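Local coordinates for Lmo0131 protein (Listeria monocytogenes, PDB 4Q6J) that is an EAL-domain protein with a TIM-barrel fold, of unproven function, that may act as a phosphodiesterase specific for cyclic guanylate, at residues Pro26-Asp29 with Lys34-Gly37; Ile124-Arg129 with Leu164-Ser169; Ala183-Lys186 with Lys190-Ile193; Glu212-Glu215 with Gln219-Lys222; Tyr235-Leu240 with Lys246-Ile251. One frame throughout, in Å; residues are numbered along the deposited sequence. Where two conformers were deposited one is given.

Contact 1 of 5, residues Pro26-Asp29 with Lys34-Gly37. With EDO (1,2-ethanediol), chain N.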
# COMPACT_ATOMS: atom_id res chain seq x y z
N PRO B 26 -21.22 -4.33 22.67
CA PRO B 26 -20.98 -3.60 23.93
C PRO B 26 -19.49 -3.37 24.23
O PRO B 26 -18.63 -4.20 23.91
CB PRO B 26 -21.58 -4.53 25.00
CG PRO B 26 -22.39 -5.45 24.32
CD PRO B 26 -21.88 -5.61 22.93
N LYS B 27 -19.22 -2.23 24.84
CA LYS B 27 -17.94 -1.95 25.45
C LYS B 27 -18.21 -1.85 26.95
O LYS B 27 -19.16 -1.20 27.37
CB LYS B 27 -17.34 -0.66 24.90
CG LYS B 27 -16.82 -0.83 23.49
CD LYS B 27 -16.41 0.48 22.94
CE LYS B 27 -17.58 1.43 22.89
NZ LYS B 27 -17.15 2.72 22.30
N VAL B 28 -17.35 -2.50 27.73
CA VAL B 28 -17.55 -2.68 29.16
C VAL B 28 -16.42 -1.97 29.90
O VAL B 28 -15.27 -2.04 29.50
CB VAL B 28 -17.55 -4.19 29.49
CG1 VAL B 28 -17.36 -4.44 30.92
CG2 VAL B 28 -18.83 -4.86 28.98
N ASP B 29 -16.74 -1.29 30.99
CA ASP B 29 -15.71 -0.73 31.86
C ASP B 29 -14.86 -1.86 32.49
O ASP B 29 -15.41 -2.81 33.01
CB ASP B 29 -16.38 0.13 32.93
CG ASP B 29 -15.38 0.91 33.77
OD1 ASP B 29 -14.88 0.37 34.77
OD2 ASP B 29 -15.10 2.08 33.43
N LYS B 34 -19.36 -2.88 33.83
CA LYS B 34 -20.64 -2.36 33.39
C LYS B 34 -20.54 -1.95 31.92
O LYS B 34 -19.49 -1.47 31.50
CB LYS B 34 -21.04 -1.13 34.24
CG LYS B 34 -21.30 -1.40 35.75
CD LYS B 34 -21.52 -0.08 36.53
CE LYS B 34 -21.49 -0.26 38.05
NZ LYS B 34 -20.99 0.98 38.73
N ILE B 35 -21.62 -2.13 31.16
CA ILE B 35 -21.68 -1.66 29.78
C ILE B 35 -21.71 -0.15 29.80
O ILE B 35 -22.58 0.45 30.44
CB ILE B 35 -22.96 -2.12 29.07
CG1 ILE B 35 -22.96 -3.63 28.91
CG2 ILE B 35 -23.08 -1.47 27.73
CD1 ILE B 35 -24.22 -4.14 28.31
N ILE B 36 -20.74 0.48 29.14
CA ILE B 36 -20.67 1.95 29.11
C ILE B 36 -21.10 2.56 27.74
O ILE B 36 -21.38 3.77 27.65
CB ILE B 36 -19.28 2.50 29.63
CG1 ILE B 36 -18.12 1.87 28.91
CG2 ILE B 36 -19.12 2.30 31.17
CD1 ILE B 36 -17.92 2.46 27.61
N GLY B 37 -21.15 1.72 26.71
CA GLY B 37 -21.50 2.16 25.37
C GLY B 37 -21.37 1.04 24.36
O GLY B 37 -21.15 -0.10 24.73
C1 EDO N . -14.51 4.26 24.66
O1 EDO N . -14.76 4.03 23.27
C2 EDO N . -15.66 3.76 25.52
O2 EDO N . -15.72 2.33 25.49

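Contact 2 of 5, residues Ile124-Arg129 with Leu164-Ser169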
# COMPACT_ATOMS: atom_id res chain seq x y z
N ILE B 124 -16.77 9.31 17.10
CA ILE B 124 -16.29 9.06 15.74
C ILE B 124 -15.07 8.19 15.85
O ILE B 124 -14.08 8.58 16.45
CB ILE B 124 -15.90 10.35 15.02
CG1 ILE B 124 -17.14 11.19 14.71
CG2 ILE B 124 -15.11 10.05 13.75
CD1 ILE B 124 -16.83 12.54 14.09
N GLU B 125 -15.16 6.98 15.29
CA GLU B 125 -14.06 6.04 15.27
C GLU B 125 -13.41 6.04 13.90
O GLU B 125 -14.02 5.67 12.90
CB GLU B 125 -14.53 4.64 15.64
CG GLU B 125 -13.46 3.63 15.36
CD GLU B 125 -13.81 2.23 15.79
OE1 GLU B 125 -14.77 2.04 16.54
OE2 GLU B 125 -13.11 1.29 15.38
N ILE B 126 -12.16 6.49 13.84
CA ILE B 126 -11.46 6.67 12.58
C ILE B 126 -10.95 5.32 12.11
O ILE B 126 -10.25 4.62 12.85
CB ILE B 126 -10.28 7.69 12.71
CG1 ILE B 126 -10.78 9.01 13.31
CG2 ILE B 126 -9.58 7.90 11.36
CD1 ILE B 126 -9.68 9.90 13.77
N ILE B 127 -11.34 4.93 10.90
CA ILE B 127 -10.94 3.65 10.33
C ILE B 127 -10.17 3.85 9.00
O ILE B 127 -9.91 4.99 8.61
CB ILE B 127 -12.15 2.67 10.16
CG1 ILE B 127 -13.15 3.16 9.11
CG2 ILE B 127 -12.80 2.42 11.48
CD1 ILE B 127 -14.01 2.05 8.59
N GLU B 128 -9.78 2.76 8.35
CA GLU B 128 -9.12 2.82 7.04
C GLU B 128 -8.00 3.85 7.00
O GLU B 128 -7.89 4.65 6.08
CB GLU B 128 -10.16 3.04 5.94
CG GLU B 128 -11.12 1.86 5.90
CD GLU B 128 -12.28 1.99 4.93
OE1 GLU B 128 -12.28 2.91 4.11
OE2 GLU B 128 -13.21 1.15 4.97
N ARG B 129 -7.15 3.83 8.01
CA ARG B 129 -6.18 4.87 8.15
C ARG B 129 -4.99 4.60 7.23
O ARG B 129 -4.60 3.46 7.08
CB ARG B 129 -5.75 4.92 9.61
CG ARG B 129 -6.93 5.00 10.58
CD ARG B 129 -6.48 5.17 12.06
NE ARG B 129 -5.86 3.96 12.60
CZ ARG B 129 -4.56 3.71 12.54
NH1 ARG B 129 -4.06 2.59 13.03
NH2 ARG B 129 -3.75 4.59 11.98
N LEU B 164 1.20 6.09 15.26
CA LEU B 164 1.84 7.09 16.11
C LEU B 164 1.63 8.52 15.64
O LEU B 164 1.53 9.42 16.45
CB LEU B 164 3.32 6.79 16.32
CG LEU B 164 3.53 5.78 17.44
CD1 LEU B 164 5.01 5.59 17.68
CD2 LEU B 164 2.85 6.19 18.73
N ALA B 165 1.60 8.72 14.32
CA ALA B 165 1.38 10.04 13.74
C ALA B 165 -0.07 10.48 13.90
O ALA B 165 -0.35 11.64 14.16
CB ALA B 165 1.75 10.05 12.31
N TYR B 166 -1.00 9.55 13.73
CA TYR B 166 -2.38 9.80 14.08
C TYR B 166 -2.51 10.28 15.52
O TYR B 166 -3.16 11.27 15.83
CB TYR B 166 -3.21 8.55 13.89
CG TYR B 166 -3.68 8.38 12.48
CD1 TYR B 166 -2.87 7.77 11.53
CD2 TYR B 166 -4.91 8.83 12.08
CE1 TYR B 166 -3.32 7.62 10.21
CE2 TYR B 166 -5.36 8.70 10.77
CZ TYR B 166 -4.57 8.10 9.84
OH TYR B 166 -5.04 7.96 8.54
N LEU B 167 -1.85 9.55 16.40
CA LEU B 167 -1.88 9.87 17.81
C LEU B 167 -1.30 11.24 18.10
O LEU B 167 -1.82 11.98 18.91
CB LEU B 167 -1.09 8.81 18.57
CG LEU B 167 -1.33 8.83 20.06
CD1 LEU B 167 -2.80 8.89 20.40
CD2 LEU B 167 -0.75 7.58 20.61
N ARG B 168 -0.20 11.57 17.42
CA ARG B 168 0.48 12.84 17.57
C ARG B 168 -0.34 14.01 17.06
O ARG B 168 -0.49 15.01 17.75
CB ARG B 168 1.80 12.79 16.82
CG ARG B 168 2.45 14.12 16.67
CD ARG B 168 3.66 14.06 15.76
NE ARG B 168 4.47 15.27 15.93
CZ ARG B 168 5.71 15.42 15.49
NH1 ARG B 168 6.33 14.46 14.84
NH2 ARG B 168 6.32 16.55 15.72
N SER B 169 -0.91 13.88 15.86
CA SER B 169 -1.44 15.04 15.17
C SER B 169 -2.97 15.13 14.99
O SER B 169 -3.46 16.05 14.33
CB SER B 169 -0.73 15.20 13.83
OG SER B 169 0.67 15.13 14.02

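Contact 3 of 5, residues Ala183-Lys186 with Lys190-Ile193. With EDO (1,2-ethanediol), chain I.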
# COMPACT_ATOMS: atom_id res chain seq x y z
N ALA B 183 -3.54 -11.07 22.04
CA ALA B 183 -3.46 -12.50 21.94
C ALA B 183 -2.07 -13.01 22.33
O ALA B 183 -1.09 -12.25 22.23
CB ALA B 183 -3.82 -12.95 20.52
N LEU B 184 -2.00 -14.27 22.77
CA LEU B 184 -0.73 -14.94 23.11
C LEU B 184 -0.01 -14.43 24.37
O LEU B 184 1.19 -14.68 24.54
CB LEU B 184 0.25 -14.90 21.93
CG LEU B 184 -0.22 -15.35 20.54
CD1 LEU B 184 0.85 -15.09 19.50
CD2 LEU B 184 -0.63 -16.81 20.49
N LEU B 185 -0.74 -13.76 25.25
CA LEU B 185 -0.08 -13.05 26.35
C LEU B 185 0.53 -13.93 27.45
O LEU B 185 1.44 -13.49 28.15
CB LEU B 185 -1.00 -12.01 26.98
CG LEU B 185 -1.45 -10.83 26.14
CD1 LEU B 185 -2.15 -9.81 27.03
CD2 LEU B 185 -0.27 -10.18 25.36
N LYS B 186 0.04 -15.16 27.63
CA LYS B 186 0.68 -16.01 28.63
C LYS B 186 2.14 -16.25 28.25
O LYS B 186 3.01 -16.37 29.10
CB LYS B 186 -0.05 -17.34 28.76
CG LYS B 186 0.43 -18.21 29.89
CD LYS B 186 -0.39 -19.47 29.86
CE LYS B 186 -0.07 -20.39 30.98
NZ LYS B 186 -1.07 -21.52 30.99
N LYS B 190 7.30 -9.64 25.84
CA LYS B 190 7.50 -8.41 25.11
C LYS B 190 6.15 -7.71 24.86
O LYS B 190 6.05 -6.51 24.98
CB LYS B 190 8.18 -8.68 23.77
CG LYS B 190 9.59 -9.17 23.85
CD LYS B 190 10.19 -9.51 22.45
CE LYS B 190 10.55 -8.25 21.64
NZ LYS B 190 11.28 -8.46 20.35
N GLN B 191 5.11 -8.47 24.51
CA GLN B 191 3.82 -7.86 24.21
C GLN B 191 3.18 -7.35 25.48
O GLN B 191 2.44 -6.37 25.45
CB GLN B 191 2.90 -8.82 23.45
CG GLN B 191 1.58 -8.22 22.97
CD GLN B 191 1.78 -7.08 22.00
OE1 GLN B 191 2.90 -6.85 21.51
NE2 GLN B 191 0.70 -6.34 21.70
N GLN B 192 3.45 -8.00 26.59
CA GLN B 192 2.96 -7.48 27.87
C GLN B 192 3.58 -6.13 28.20
O GLN B 192 2.91 -5.21 28.67
CB GLN B 192 3.16 -8.46 29.02
CG GLN B 192 2.16 -9.62 28.96
CD GLN B 192 1.90 -10.26 30.32
OE1 GLN B 192 1.90 -9.58 31.34
NE2 GLN B 192 1.66 -11.58 30.32
N ILE B 193 4.86 -6.02 27.93
CA ILE B 193 5.54 -4.76 28.12
C ILE B 193 5.02 -3.71 27.13
O ILE B 193 4.82 -2.54 27.50
CB ILE B 193 7.06 -4.95 28.03
CG1 ILE B 193 7.53 -5.78 29.21
CG2 ILE B 193 7.75 -3.62 28.08
CD1 ILE B 193 8.85 -6.39 29.01
C1 EDO I . -5.87 -15.73 24.58
O1 EDO I . -5.13 -16.28 25.67
C2 EDO I . -5.51 -16.49 23.33
O2 EDO I . -4.42 -15.84 22.70

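Contact 4 of 5, residues Glu212-Glu215 with Gln219-Lys222. With EDO (1,2-ethanediol), chain L.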
# COMPACT_ATOMS: atom_id res chain seq x y z
N GLU B 212 -10.22 -4.45 21.92
CA GLU B 212 -11.20 -5.32 21.28
C GLU B 212 -10.62 -6.72 21.17
O GLU B 212 -9.42 -6.93 21.37
CB GLU B 212 -11.53 -4.84 19.87
CG GLU B 212 -11.79 -3.37 19.76
CD GLU B 212 -12.31 -2.99 18.38
OE1 GLU B 212 -12.67 -3.90 17.59
OE2 GLU B 212 -12.36 -1.79 18.05
N GLY B 213 -11.47 -7.68 20.83
CA GLY B 213 -11.03 -9.04 20.65
C GLY B 213 -10.84 -9.75 21.97
O GLY B 213 -10.16 -10.77 22.02
N VAL B 214 -11.44 -9.24 23.04
CA VAL B 214 -11.34 -9.91 24.32
C VAL B 214 -12.16 -11.20 24.29
O VAL B 214 -13.36 -11.17 24.02
CB VAL B 214 -11.75 -9.01 25.52
CG1 VAL B 214 -11.73 -9.80 26.82
CG2 VAL B 214 -10.81 -7.82 25.62
N GLU B 215 -11.52 -12.33 24.54
CA GLU B 215 -12.17 -13.61 24.40
C GLU B 215 -12.31 -14.39 25.71
O GLU B 215 -13.23 -15.19 25.86
CB GLU B 215 -11.44 -14.43 23.34
CG GLU B 215 -11.47 -13.78 21.97
CD GLU B 215 -12.49 -14.40 21.04
OE1 GLU B 215 -12.74 -15.61 21.15
OE2 GLU B 215 -13.04 -13.68 20.18
N GLN B 219 -7.36 -13.13 29.85
CA GLN B 219 -7.10 -11.84 29.22
C GLN B 219 -7.61 -10.70 30.07
O GLN B 219 -6.91 -9.71 30.24
CB GLN B 219 -7.74 -11.75 27.84
CG GLN B 219 -6.88 -12.33 26.72
CD GLN B 219 -7.64 -12.46 25.42
OE1 GLN B 219 -8.81 -12.84 25.39
NE2 GLN B 219 -6.98 -12.14 24.33
N VAL B 220 -8.83 -10.83 30.58
CA VAL B 220 -9.40 -9.78 31.42
C VAL B 220 -8.51 -9.48 32.63
O VAL B 220 -8.25 -8.32 32.98
CB VAL B 220 -10.79 -10.16 31.90
CG1 VAL B 220 -11.28 -9.14 32.95
CG2 VAL B 220 -11.73 -10.24 30.71
N GLU B 221 -8.03 -10.54 33.25
CA GLU B 221 -7.17 -10.38 34.41
C GLU B 221 -5.93 -9.52 34.04
O GLU B 221 -5.62 -8.57 34.75
CB GLU B 221 -6.76 -11.75 34.94
CG GLU B 221 -7.90 -12.49 35.57
CD GLU B 221 -7.56 -13.95 35.87
OE1 GLU B 221 -6.47 -14.41 35.47
OE2 GLU B 221 -8.37 -14.63 36.52
N LYS B 222 -5.26 -9.86 32.93
CA LYS B 222 -4.04 -9.17 32.52
C LYS B 222 -4.29 -7.73 32.15
O LYS B 222 -3.57 -6.84 32.55
CB LYS B 222 -3.41 -9.87 31.33
CG LYS B 222 -2.94 -11.28 31.67
CD LYS B 222 -2.16 -11.89 30.54
CE LYS B 222 -1.74 -13.32 30.89
NZ LYS B 222 -2.88 -14.27 30.78
C1 EDO L . -14.11 -11.24 18.95
O1 EDO L . -13.81 -11.25 20.35
C2 EDO L . -14.64 -9.90 18.51
O2 EDO L . -15.90 -9.61 19.12
O HOH W 1 -7.55 -11.58 21.47

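Contact 5 of 5, residues Tyr235-Leu240 with Lys246-Ile251. With EDO (1,2-ethanediol), chain R.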
# COMPACT_ATOMS: atom_id res chain seq x y z
N TYR B 235 -16.23 -12.41 24.69
CA TYR B 235 -16.39 -12.79 26.10
C TYR B 235 -17.58 -12.07 26.75
O TYR B 235 -18.21 -12.58 27.70
CB TYR B 235 -15.11 -12.50 26.88
CG TYR B 235 -15.16 -12.95 28.33
CD1 TYR B 235 -15.08 -14.29 28.66
CD2 TYR B 235 -15.28 -12.03 29.37
CE1 TYR B 235 -15.13 -14.71 29.98
CE2 TYR B 235 -15.34 -12.44 30.69
CZ TYR B 235 -15.26 -13.79 30.99
OH TYR B 235 -15.32 -14.23 32.31
N PHE B 236 -17.87 -10.89 26.23
CA PHE B 236 -18.99 -10.13 26.70
C PHE B 236 -20.15 -10.30 25.73
O PHE B 236 -21.19 -10.86 26.10
CB PHE B 236 -18.57 -8.68 26.90
CG PHE B 236 -17.47 -8.55 27.92
CD1 PHE B 236 -17.76 -8.66 29.26
CD2 PHE B 236 -16.15 -8.40 27.53
CE1 PHE B 236 -16.75 -8.58 30.22
CE2 PHE B 236 -15.13 -8.33 28.48
CZ PHE B 236 -15.43 -8.41 29.82
N SER B 237 -19.95 -9.89 24.48
CA SER B 237 -20.99 -10.08 23.45
C SER B 237 -20.50 -9.85 22.01
O SER B 237 -19.85 -8.84 21.74
CB SER B 237 -22.20 -9.17 23.73
OG SER B 237 -23.28 -9.45 22.86
N ARG B 238 -20.82 -10.77 21.10
CA ARG B 238 -20.73 -10.49 19.68
C ARG B 238 -21.59 -9.26 19.34
O ARG B 238 -22.43 -8.85 20.13
CB ARG B 238 -21.26 -11.69 18.91
CG ARG B 238 -22.69 -12.05 19.26
CD ARG B 238 -23.02 -13.48 18.86
NE ARG B 238 -23.99 -13.53 17.78
CZ ARG B 238 -25.29 -13.77 17.94
NH1 ARG B 238 -25.78 -14.01 19.14
NH2 ARG B 238 -26.11 -13.78 16.88
N PRO B 239 -21.38 -8.66 18.16
CA PRO B 239 -22.29 -7.59 17.76
C PRO B 239 -23.72 -8.11 17.51
O PRO B 239 -23.88 -9.20 16.97
CB PRO B 239 -21.65 -7.06 16.48
CG PRO B 239 -20.21 -7.48 16.60
CD PRO B 239 -20.27 -8.81 17.21
N LEU B 240 -24.73 -7.34 17.90
CA LEU B 240 -26.13 -7.78 17.83
C LEU B 240 -27.03 -6.62 17.41
O LEU B 240 -26.67 -5.46 17.63
CB LEU B 240 -26.63 -8.24 19.19
CG LEU B 240 -26.01 -9.48 19.80
CD1 LEU B 240 -26.42 -9.54 21.24
CD2 LEU B 240 -26.45 -10.71 19.02
N LYS B 246 -30.94 -5.55 24.10
CA LYS B 246 -31.83 -5.23 25.19
C LYS B 246 -32.47 -6.47 25.82
O LYS B 246 -32.79 -6.47 27.02
CB LYS B 246 -32.90 -4.24 24.72
CG LYS B 246 -32.42 -2.81 24.69
CD LYS B 246 -33.44 -1.89 24.04
CE LYS B 246 -32.96 -0.44 23.99
NZ LYS B 246 -33.93 0.45 23.27
N GLN B 247 -32.62 -7.52 25.02
CA GLN B 247 -33.15 -8.80 25.53
C GLN B 247 -32.10 -9.51 26.36
O GLN B 247 -32.43 -10.25 27.27
CB GLN B 247 -33.67 -9.68 24.39
CG GLN B 247 -34.92 -9.07 23.78
CD GLN B 247 -35.35 -9.64 22.45
OE1 GLN B 247 -34.70 -10.52 21.88
NE2 GLN B 247 -36.48 -9.14 21.94
N LYS B 248 -30.83 -9.24 26.07
CA LYS B 248 -29.73 -9.86 26.79
C LYS B 248 -29.36 -9.09 28.04
O LYS B 248 -29.05 -9.67 29.07
CB LYS B 248 -28.50 -10.03 25.89
CG LYS B 248 -27.55 -11.11 26.38
CD LYS B 248 -26.18 -11.13 25.72
CE LYS B 248 -25.28 -12.11 26.45
NZ LYS B 248 -23.85 -12.01 26.07
N TYR B 249 -29.41 -7.77 27.92
CA TYR B 249 -29.03 -6.84 28.97
C TYR B 249 -30.20 -5.92 29.21
O TYR B 249 -30.39 -4.94 28.49
CB TYR B 249 -27.87 -5.98 28.51
CG TYR B 249 -26.63 -6.77 28.15
CD1 TYR B 249 -25.85 -7.35 29.13
CD2 TYR B 249 -26.25 -6.92 26.83
CE1 TYR B 249 -24.73 -8.07 28.80
CE2 TYR B 249 -25.13 -7.62 26.49
CZ TYR B 249 -24.37 -8.19 27.48
OH TYR B 249 -23.24 -8.89 27.15
N SER B 250 -30.99 -6.25 30.23
CA SER B 250 -32.18 -5.48 30.53
C SER B 250 -31.83 -4.08 31.02
O SER B 250 -32.71 -3.23 31.12
CB SER B 250 -33.01 -6.20 31.58
OG SER B 250 -32.21 -6.48 32.71
N ILE B 251 -30.55 -3.88 31.36
CA ILE B 251 -29.99 -2.59 31.74
C ILE B 251 -30.18 -1.55 30.63
O ILE B 251 -30.39 -0.37 30.90
CB ILE B 251 -28.46 -2.69 32.08
CG1 ILE B 251 -27.85 -1.32 32.40
CG2 ILE B 251 -27.66 -3.30 30.92
CD1 ILE B 251 -28.56 -0.56 33.47
C1 EDO R . -21.00 -13.73 22.72
O1 EDO R . -22.09 -13.73 21.80
C2 EDO R . -21.41 -14.60 23.88
O2 EDO R . -20.41 -14.61 24.91
O HOH W 2 -24.62 -11.92 23.14

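Contact 1 of 5, residues Pro26-Asp29 with Lys34-Gly37
Residues Lys27 and Val28 pair with Ile35 to Gly37 as antiparallel strands of a beta hairpin, with a classic beta bulge that sets Ile36 and Gly37 both opposite Lys27. Lys27 uses both of its main-chain polar groups there. Its N donates to Gly37 O over 2.9 Å, and its O accepts from Ile36 N, also at 2.9 Å and in the carbonyl plane. Beyond the bulge, Asp29 N gives a 2.8 Å bond to Lys34 O. Val28 and Ile35 form a non-hydrogen-bonded pair and share one face of the sheet. Val28 CG2 lies 4.3 Å from Ile35 CG1, and Pro26 CB meets the same CG1 at a similar range. Lys27 points to the other face. Its chain bends at chi3 (-61°), and NZ reaches O1 of an ethanediol molecule at 2.9 Å. Ile36 CG1 stands between its backbone N and carbonyl carbon (chi1 53°). This places CG2 alongside Asp29, 3.9 Å from its CB. The Asp29 carboxylate turns back into the hairpin loop, where OD1 accepts from the N atoms of Lys31 and Thr32. Strand 20-29 also pairs antiparallel with strand 230-231, where Tyr230 touches Asp29 and Ile36. Tyr249 packs on Ile35 and Ser237 on Pro26, so the C-terminal region lies against this hairpin of the barrel sheet.

Contact 2 of 5, residues Ile124-Arg129 with Leu164-Ser169
Arg129 NH2 sits over one face of the Tyr166 ring, 3.3 Å from CD1, and also donates a hydrogen bond to Tyr161 O. The rest of the arginine chain follows the same ring. CD is centred over the face, 4.0 Å from the ring centroid, in a CH-pi contact. CZ lies 4.8 Å from that centroid and makes a cation-pi interaction. The guanidinium is not stacked flat: its plane stands 76° from the ring plane and presents an edge to the tyrosine. The bend at chi3 (-70°) brings NH2 back across the ring after CD has passed over it. Nearer the backbone, Arg129 CB touches Tyr166 OH at 3.3 Å. Ile126 adds a looser apolar contact, with its CG2 4.3 Å from Tyr166 CE2. Tyr166 belongs to helix 163-169, while Ile126 lies on barrel strand 122-127 and Arg129 follows that strand's C-terminal end. Met154 of the adjacent strand 151-154 touches both Arg129 and Tyr166. NE donates to Asp155 O in the loop after strand 151-154. NH1 donates to Ser163 OG at the start of helix 163-169. The chain from Asp155 to Ser163 has the DDFGKGYSS sequence of the EAL family. Arg129 thus ties the end of one strand to the loop after the next, mostly through main-chain carbonyls. Those carbonyls and the ring face probably help to stabilise its positive charge where it lies against the ring.

Contact 3 of 5, residues Ala183-Lys186 with Lys190-Ile193
The loop 183-186 meets helix segment 190-193 through Leu185. Ala183 comes first and looks to the assembly: its O accepts from Arg168 NH2 of the second subunit. Leu184 follows with a positive phi (70°). Its N donates to O2 of an ethanediol molecule at 2.9 Å, and its side chain packs on Arg168 of that same second subunit. Leu185 carries the contact in two ways. Its CD2 methyl presses on the aliphatic part of Gln191, 3.6 Å from CG. Its O accepts from Gln192 NE2 at 2.9 Å. This loop is the connection from strand 174-177 to helix 189-204 in a beta-alpha unit of the TIM barrel, so the glutamine bond ties the first turn of the helix back to its own lead-in. Leu185 O lies in the plane of the Gln192 amide, but the NE2 donor sits above the plane of the Leu185 carbonyl, 42° out of it. The extended Gln192 chain carries the amide across to the loop. Gln191 bends at chi2 (61°), and its NE2 turns to Phe181 O, earlier in the loop. Lys222 of helix 217-225 touches both Leu185 and Gln192.

Contact 4 of 5, residues Glu212-Glu215 with Gln219-Lys222
The two backbones come nearest at Val214 and Gln219, whose CA atoms are 6.8 Å apart, where the loop after strand 208-211 turns into helix 217-225. Gly213 takes a positive phi (79°) just before. The Gln219 side chain points to the loop and is extended beyond CG (chi2 169°), which puts its amide beside the loop backbone. OE1 accepts from Glu215 N at 2.9 Å, the donor being tilted from the amide carbonyl plane. NE2 works through a water. The water accepts from Gln219 NE2 at 3.0 Å and donates to Gly213 O at 2.8 Å. NE2 also donates to Ile182 O, in the neighbouring loop. Beside this polar part, Val214 CG1 meets Val220 CG2 at 3.9 Å, the two side chains crossing at about a right angle. Glu215 bends at chi2, and its carboxylate leads away from the helix. There OE2 accepts from O1 of an ethanediol molecule, 2.6 Å away. The same carboxylate meets a third subunit, accepting from Thr9 OG1 and Ser8 N of that chain. Residues 212-215 have the EGVE sequence familiar in EAL domains. One glutamine amide, used at both ends, therefore binds main-chain groups on either side of Val214, directly at Glu215 N and through water at Gly213 O, and so helps to fix the course of this loop.

Contact 5 of 5, residues Tyr235-Leu240 with Lys246-Ile251
Ser237 and Lys248 join the last barrel loop to the end of helix 242-248, closing the final beta-alpha unit of the TIM barrel. The clearest polar link runs through water. This water donates to Ser237 OG at 2.8 Å and accepts from Lys248 NZ at 3.0 Å. Direct polar approaches gather at Phe236 O. Lys248 NZ lies 2.9 Å from it. Tyr249 OH is also near, but at an angle too poor for a hydrogen bond. Lys248 reaches this point as a nearly straight chain, CG anti to the backbone N (chi1 -158°). Its NZ also gives a weak bond to Tyr249 OH, 3.4 Å away. Van der Waals contact is slight. Ser237 CB meets Tyr249 OH at 3.6 Å, and both Ser237 CB and Phe236 O lie at the edge of the tyrosine ring. Phe236 turns its own ring away from the helix, toward Val28 and Val214. Arg238 NE forms a salt bridge to Asp5 of the third subunit, and Arg238 N makes a weak bond to an ethanediol oxygen. The serine hydroxyl is oriented within its own loop: Ser237 OG donates to Arg238 O at 2.9 Å, in the carbonyl plane and on a lone pair.

The contacts follow one another along the chain, from the N-terminal hairpin to the C-terminal helix. Contacts 1 and 2 reach the same curved barrel sheet, with centres about 22 Å apart. Contacts 3 and 4 occupy successive beta-alpha loops; their centres are about 11 Å apart, and they touch. Contact 5 comes last and lies against contact 1, centres about 10 Å apart, so the two ends of the barrel sequence meet there. It also joins contact 4, through a probable hydrogen bond from Tyr235 N to Val214 O. Contacts 2 and 3 both touch the second subunit, while contacts 3, 4 and 5 reach the third, so barrel loops also build the assembly.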